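PDB 6SJ9: proteasome accessory factor B/C (PafBC) from Paenarthrobacter aurescens, which acts as a transcriptional regulator of the bacterial DNA damage response, probably binding DNA through winged helix-turn-helix domains. Local coordinates for residues A[290-293]-A[294-297]; A[625-628]-A[629-632]. All coordinates share one frame; numbering follows the deposited sequence.

Contact 1 of 2, residues A[290-293]-A[294-297]; sequences EELA and SYGP
Glu-291 and Tyr-295 clasp each other one turn apart where helix 285-294 ends. Among the side-chain hydrogen bonds, Tyr-295 OH donates to Glu-291 OE2 over 2.7 Å, using the carboxylate lone pair that faces away from OE1. With CG trans to the backbone N (chi1 177°) and the chain extended, Glu-291 reaches the phenol, its carboxylate turned 77° from the ring plane. Ser-294 OG donates a hydrogen bond to Glu-291 O at 2.7 Å, in the carbonyl plane on a lone pair.

The backbone bonds change from i to i-4 to i to i-3 toward the helix end. Ser-294 N still reaches Glu-290 O at 3.2 Å, with a weak second bond to Glu-291 O; Tyr-295 N then bonds Leu-292 O at 2.8 Å and Gly-296 N bonds Ala-293 O at 3.1 Å, both from above the carbonyl plane. Gly-296 leaves the helix with phi 52°, where a CB would collide with Pro-297 CD.

In the packing, Glu-291 O sits 3.6 Å above the centre of the Tyr-295 ring, and Leu-292 CD2 meets Tyr-295 CD2 at 4.0 Å. Leu-259 touches Glu-291, Leu-292 and Tyr-295, packing helix 257-261 against helix 285-294, the two helices of the ferredoxin-like beta-alpha-beta-beta-alpha-beta core. With a phenylalanine in place of Tyr-295, the buried Glu-291 OE2 would lose its hydroxyl donor and the carboxylate would probably be freer to turn.

The buried carboxylate is thus gripped at both oxygens, OE1 by a salt bridge to Lys-262 and OE2 by the phenol, an environment likely to favour its ionised form.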
ATOM      1  N   GLU A 290       3.720 -12.434 -12.851  1.00 46.63           N
ATOM      2  CA  GLU A 290       4.544 -11.717 -11.891  1.00 44.79           C
ATOM      3  C   GLU A 290       4.213 -12.165 -10.480  1.00 43.51           C
ATOM      4  O   GLU A 290       5.108 -12.404  -9.683  1.00 44.82           O
ATOM      5  CB  GLU A 290       4.374 -10.204 -12.046  1.00 48.13           C
ATOM      6  CG  GLU A 290       5.261  -9.434 -11.049  1.00 49.83           C
ATOM      7  CD  GLU A 290       5.228  -7.919 -11.253  1.00 48.30           C
ATOM      8  OE1 GLU A 290       4.665  -7.485 -12.260  1.00 47.67           O
ATOM      9  OE2 GLU A 290       5.756  -7.162 -10.398  1.00 49.46           O
ATOM     10  N   GLU A 291       2.930 -12.324 -10.164  1.00 44.64           N
ATOM     11  CA  GLU A 291       2.573 -12.802  -8.839  1.00 45.65           C
ATOM     12  C   GLU A 291       3.141 -14.200  -8.598  1.00 47.14           C
ATOM     13  O   GLU A 291       3.763 -14.465  -7.558  1.00 49.67           O
ATOM     14  CB  GLU A 291       1.044 -12.804  -8.660  1.00 43.08           C
ATOM     15  CG  GLU A 291       0.649 -13.368  -7.299  1.00 43.72           C
ATOM     16  CD  GLU A 291      -0.840 -13.605  -7.156  1.00 52.83           C
ATOM     17  OE1 GLU A 291      -1.586 -13.232  -8.077  1.00 56.52           O
ATOM     18  OE2 GLU A 291      -1.265 -14.217  -6.148  1.00 55.19           O
ATOM     19  N   LEU A 292       2.958 -15.103  -9.558  1.00 46.31           N
ATOM     20  CA  LEU A 292       3.381 -16.490  -9.349  1.00 51.07           C
ATOM     21  C   LEU A 292       4.896 -16.637  -9.307  1.00 49.58           C
ATOM     22  O   LEU A 292       5.417 -17.356  -8.464  1.00 55.38           O
ATOM     23  CB  LEU A 292       2.768 -17.390 -10.416  1.00 56.41           C
ATOM     24  CG  LEU A 292       1.236 -17.470 -10.436  1.00 54.97           C
ATOM     25  CD1 LEU A 292       0.782 -18.392 -11.550  1.00 52.82           C
ATOM     26  CD2 LEU A 292       0.668 -17.985  -9.097  1.00 56.31           C
ATOM     27  N   ALA A 293       5.624 -15.858 -10.102  1.00 52.58           N
ATOM     28  CA  ALA A 293       7.088 -15.873 -10.036  1.00 51.39           C
ATOM     29  C   ALA A 293       7.585 -15.475  -8.656  1.00 53.93           C
ATOM     30  O   ALA A 293       8.634 -15.969  -8.207  1.00 54.04           O
ATOM     31  CB  ALA A 293       7.671 -14.871 -11.041  1.00 46.32           C
ATOM     32  N   SER A 294       6.858 -14.555  -7.995  1.00 46.79           N
ATOM     33  CA  SER A 294       7.199 -14.136  -6.641  1.00 49.97           C
ATOM     34  C   SER A 294       7.103 -15.312  -5.672  1.00 50.47           C
ATOM     35  O   SER A 294       7.754 -15.306  -4.618  1.00 52.57           O
ATOM     36  CB  SER A 294       6.327 -12.933  -6.218  1.00 49.10           C
ATOM     37  OG  SER A 294       5.180 -13.353  -5.500  1.00 51.00           O
ATOM     38  N   TYR A 295       6.308 -16.308  -6.001  1.00 49.66           N
ATOM     39  CA  TYR A 295       6.143 -17.456  -5.121  1.00 55.91           C
ATOM     40  C   TYR A 295       7.189 -18.560  -5.376  1.00 58.29           C
ATOM     41  O   TYR A 295       7.257 -19.526  -4.601  1.00 58.42           O
ATOM     42  CB  TYR A 295       4.734 -18.040  -5.269  1.00 56.83           C
ATOM     43  CG  TYR A 295       3.592 -17.111  -4.915  1.00 54.82           C
ATOM     44  CD1 TYR A 295       3.720 -16.145  -3.926  1.00 54.24           C
ATOM     45  CD2 TYR A 295       2.387 -17.182  -5.612  1.00 55.85           C
ATOM     46  CE1 TYR A 295       2.653 -15.283  -3.616  1.00 53.98           C
ATOM     47  CE2 TYR A 295       1.317 -16.344  -5.316  1.00 55.23           C
ATOM     48  CZ  TYR A 295       1.451 -15.393  -4.325  1.00 57.45           C
ATOM     49  OH  TYR A 295       0.373 -14.554  -4.076  1.00 60.45           O
ATOM     50  N   GLY A 296       8.015 -18.430  -6.419  1.00 58.16           N
ATOM     51  CA  GLY A 296       9.090 -19.373  -6.691  1.00 61.45           C
ATOM     52  C   GLY A 296       8.727 -20.855  -6.755  1.00 64.22           C
ATOM     53  O   GLY A 296       7.887 -21.293  -7.553  1.00 63.24           O
ATOM     54  N   PRO A 297       9.425 -21.677  -5.958  1.00 65.38           N
ATOM     55  CA  PRO A 297       9.146 -23.121  -5.984  1.00 68.94           C
ATOM     56  C   PRO A 297       7.839 -23.507  -5.309  1.00 67.52           C
ATOM     57  O   PRO A 297       7.422 -24.647  -5.461  1.00 72.11           O
ATOM     58  CB  PRO A 297      10.343 -23.718  -5.240  1.00 70.61           C
ATOM     59  CG  PRO A 297      10.671 -22.648  -4.237  1.00 67.63           C
ATOM     60  CD  PRO A 297      10.438 -21.332  -4.941  1.00 63.94           C
TER

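Contact 2 of 2, residues A[625-628]-A[629-632]; sequences AGWL and PMFV
Leu-628 and Pro-629 make the tight part of this contact: Leu-628 CB lies 3.4 Å from Pro-629 CD, closer than usual for two carbons. The ring, which has no N-H to offer, also rests CD 3.4 Å from Gly-626 O. Further along the helix, Leu-628 CD1 meets Phe-631 CD2 at 4.1 Å, and Val-632 CG2 lies 3.4 Å from Leu-628 O. Two i to i-4 bonds hold the turn, Phe-631 N to Trp-627 O at 3.1 Å and nearly straight (174°), and Val-632 N to Leu-628 O at 2.9 Å.

Most of the contact lies on helix 627-634, the second helix of a ferredoxin-like beta-alpha-beta-beta-alpha-beta WCX domain. Its buried face lies on the sheet: Leu-628 touches Val-588 and Ile-641, and Phe-631 touches Leu-590 and Val-639. The Phe-631 ring also makes edge-to-face contacts with Phe-622, Tyr-603 and His-635.

The looser side is formed by Ala-625, Gly-626 and Trp-627, all partly exposed. Toward it the buried selenomethionine Met-630 bends at its last torsion (chi3 -52°), so that CE lies 4.1 Å from Trp-627 CD1, obliquely to the indole. The Trp-627 side chain rests against Leu-113 and Ala-117 of helix 95-118.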
ATOM      1  N   ALA A 625      15.424 -10.744   5.725  1.00 60.95           N
ATOM      2  CA  ALA A 625      16.162 -11.396   4.648  1.00 63.69           C
ATOM      3  C   ALA A 625      15.309 -12.419   3.919  1.00 65.91           C
ATOM      4  O   ALA A 625      15.600 -12.728   2.760  1.00 71.39           O
ATOM      5  CB  ALA A 625      17.438 -12.059   5.179  1.00 65.69           C
ATOM      6  N   GLY A 626      14.283 -12.968   4.579  1.00 63.65           N
ATOM      7  CA  GLY A 626      13.412 -13.934   3.929  1.00 65.12           C
ATOM      8  C   GLY A 626      12.581 -13.373   2.781  1.00 66.71           C
ATOM      9  O   GLY A 626      12.203 -14.115   1.870  1.00 69.68           O
ATOM     10  N   TRP A 627      12.304 -12.066   2.782  1.00 63.14           N
ATOM     11  CA  TRP A 627      11.527 -11.506   1.675  1.00 62.50           C
ATOM     12  C   TRP A 627      12.322 -11.416   0.397  1.00 65.98           C
ATOM     13  O   TRP A 627      11.728 -11.377  -0.686  1.00 68.93           O
ATOM     14  CB  TRP A 627      11.012 -10.122   2.013  1.00 60.44           C
ATOM     15  CG  TRP A 627      10.229 -10.127   3.241  1.00 67.10           C
ATOM     16  CD1 TRP A 627       9.558 -11.192   3.790  1.00 70.01           C
ATOM     17  CD2 TRP A 627       9.967  -9.009   4.081  1.00 69.50           C
ATOM     18  NE1 TRP A 627       8.918 -10.801   4.931  1.00 70.15           N
ATOM     19  CE2 TRP A 627       9.155  -9.467   5.137  1.00 67.37           C
ATOM     20  CE3 TRP A 627      10.352  -7.664   4.050  1.00 73.05           C
ATOM     21  CZ2 TRP A 627       8.729  -8.638   6.149  1.00 68.15           C
ATOM     22  CZ3 TRP A 627       9.919  -6.829   5.049  1.00 72.57           C
ATOM     23  CH2 TRP A 627       9.115  -7.317   6.091  1.00 71.40           C
ATOM     24  N   LEU A 628      13.646 -11.468   0.500  1.00 64.27           N
ATOM     25  CA  LEU A 628      14.493 -11.097  -0.630  1.00 62.55           C
ATOM     26  C   LEU A 628      14.331 -12.041  -1.812  1.00 58.96           C
ATOM     27  O   LEU A 628      14.226 -11.552  -2.948  1.00 59.90           O
ATOM     28  CB  LEU A 628      15.946 -11.007  -0.156  1.00 67.26           C
ATOM     29  CG  LEU A 628      16.757 -10.018  -0.954  1.00 68.83           C
ATOM     30  CD1 LEU A 628      15.918  -8.810  -1.096  1.00 64.75           C
ATOM     31  CD2 LEU A 628      17.995  -9.674  -0.182  1.00 75.05           C
ATOM     32  N   PRO A 629      14.354 -13.365  -1.653  1.00 58.99           N
ATOM     33  CA  PRO A 629      14.235 -14.226  -2.855  1.00 58.24           C
ATOM     34  C   PRO A 629      12.929 -14.035  -3.636  1.00 56.23           C
ATOM     35  O   PRO A 629      12.933 -14.044  -4.877  1.00 57.54           O
ATOM     36  CB  PRO A 629      14.358 -15.644  -2.272  1.00 57.38           C
ATOM     37  CG  PRO A 629      15.156 -15.451  -1.007  1.00 58.78           C
ATOM     38  CD  PRO A 629      14.647 -14.153  -0.442  1.00 57.76           C
HETATM   39  N   MSE A 630      11.809 -13.913  -2.946  1.00 55.24           N
HETATM   40  CA  MSE A 630      10.532 -13.524  -3.567  1.00 60.01           C
HETATM   41  C   MSE A 630      10.622 -12.210  -4.344  1.00 51.32           C
HETATM   42  O   MSE A 630      10.218 -12.154  -5.491  1.00 50.21           O
HETATM   43  CB  MSE A 630       9.448 -13.382  -2.515  1.00 70.20           C
HETATM   44  CG  MSE A 630       9.234 -14.620  -1.676  1.00 84.55           C
HETATM   45 SE   MSE A 630       7.656 -14.365  -0.533  1.00 96.18          SE
HETATM   46  CE  MSE A 630       8.161 -12.633   0.271  1.00 93.03           C
ATOM     47  N   PHE A 631      11.178 -11.175  -3.710  1.00 45.00           N
ATOM     48  CA  PHE A 631      11.445  -9.916  -4.403  1.00 44.19           C
ATOM     49  C   PHE A 631      12.210 -10.148  -5.709  1.00 51.10           C
ATOM     50  O   PHE A 631      11.765  -9.729  -6.786  1.00 48.42           O
ATOM     51  CB  PHE A 631      12.226  -9.001  -3.463  1.00 46.44           C
ATOM     52  CG  PHE A 631      12.614  -7.664  -4.063  1.00 50.35           C
ATOM     53  CD1 PHE A 631      11.667  -6.667  -4.242  1.00 46.96           C
ATOM     54  CD2 PHE A 631      13.932  -7.405  -4.448  1.00 52.80           C
ATOM     55  CE1 PHE A 631      12.019  -5.434  -4.786  1.00 50.48           C
ATOM     56  CE2 PHE A 631      14.278  -6.185  -5.005  1.00 53.06           C
ATOM     57  CZ  PHE A 631      13.318  -5.195  -5.165  1.00 52.48           C
ATOM     58  N   VAL A 632      13.318 -10.918  -5.658  1.00 53.56           N
ATOM     59  CA  VAL A 632      14.151 -11.051  -6.854  1.00 47.94           C
ATOM     60  C   VAL A 632      13.424 -11.880  -7.912  1.00 52.06           C
ATOM     61  O   VAL A 632      13.476 -11.575  -9.117  1.00 52.05           O
ATOM     62  CB  VAL A 632      15.529 -11.666  -6.514  1.00 46.63           C
ATOM     63  CG1 VAL A 632      16.320 -11.951  -7.780  1.00 45.69           C
ATOM     64  CG2 VAL A 632      16.333 -10.788  -5.556  1.00 45.86           C
TER

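Overall arrangement
Contacts 1 and 2 occupy corresponding second helices of the two WCX domains, and these helices meet: the contact centres are about 11 Å apart, and Ser-294 O packs 3.3 Å from Met-630 CB. Polar links run beside that touch: Ser-633 OG is hydrogen-bonded to Ala-293 O, and Glu-290 OE2 accepts from Gln-634 NE2, so the C-terminal half of helix 285-294 is linked to Ser-633 and Gln-634 at the end of helix 627-634. Trp-654 of helix 645-659 also spans the junction, touching Pro-297 from contact 1 and both Pro-629 and Met-630 from contact 2. Neither contact supplies a residue to the potassium site of Leu-16, Thr-18, Ile-81, Lys-83 and Ser-85.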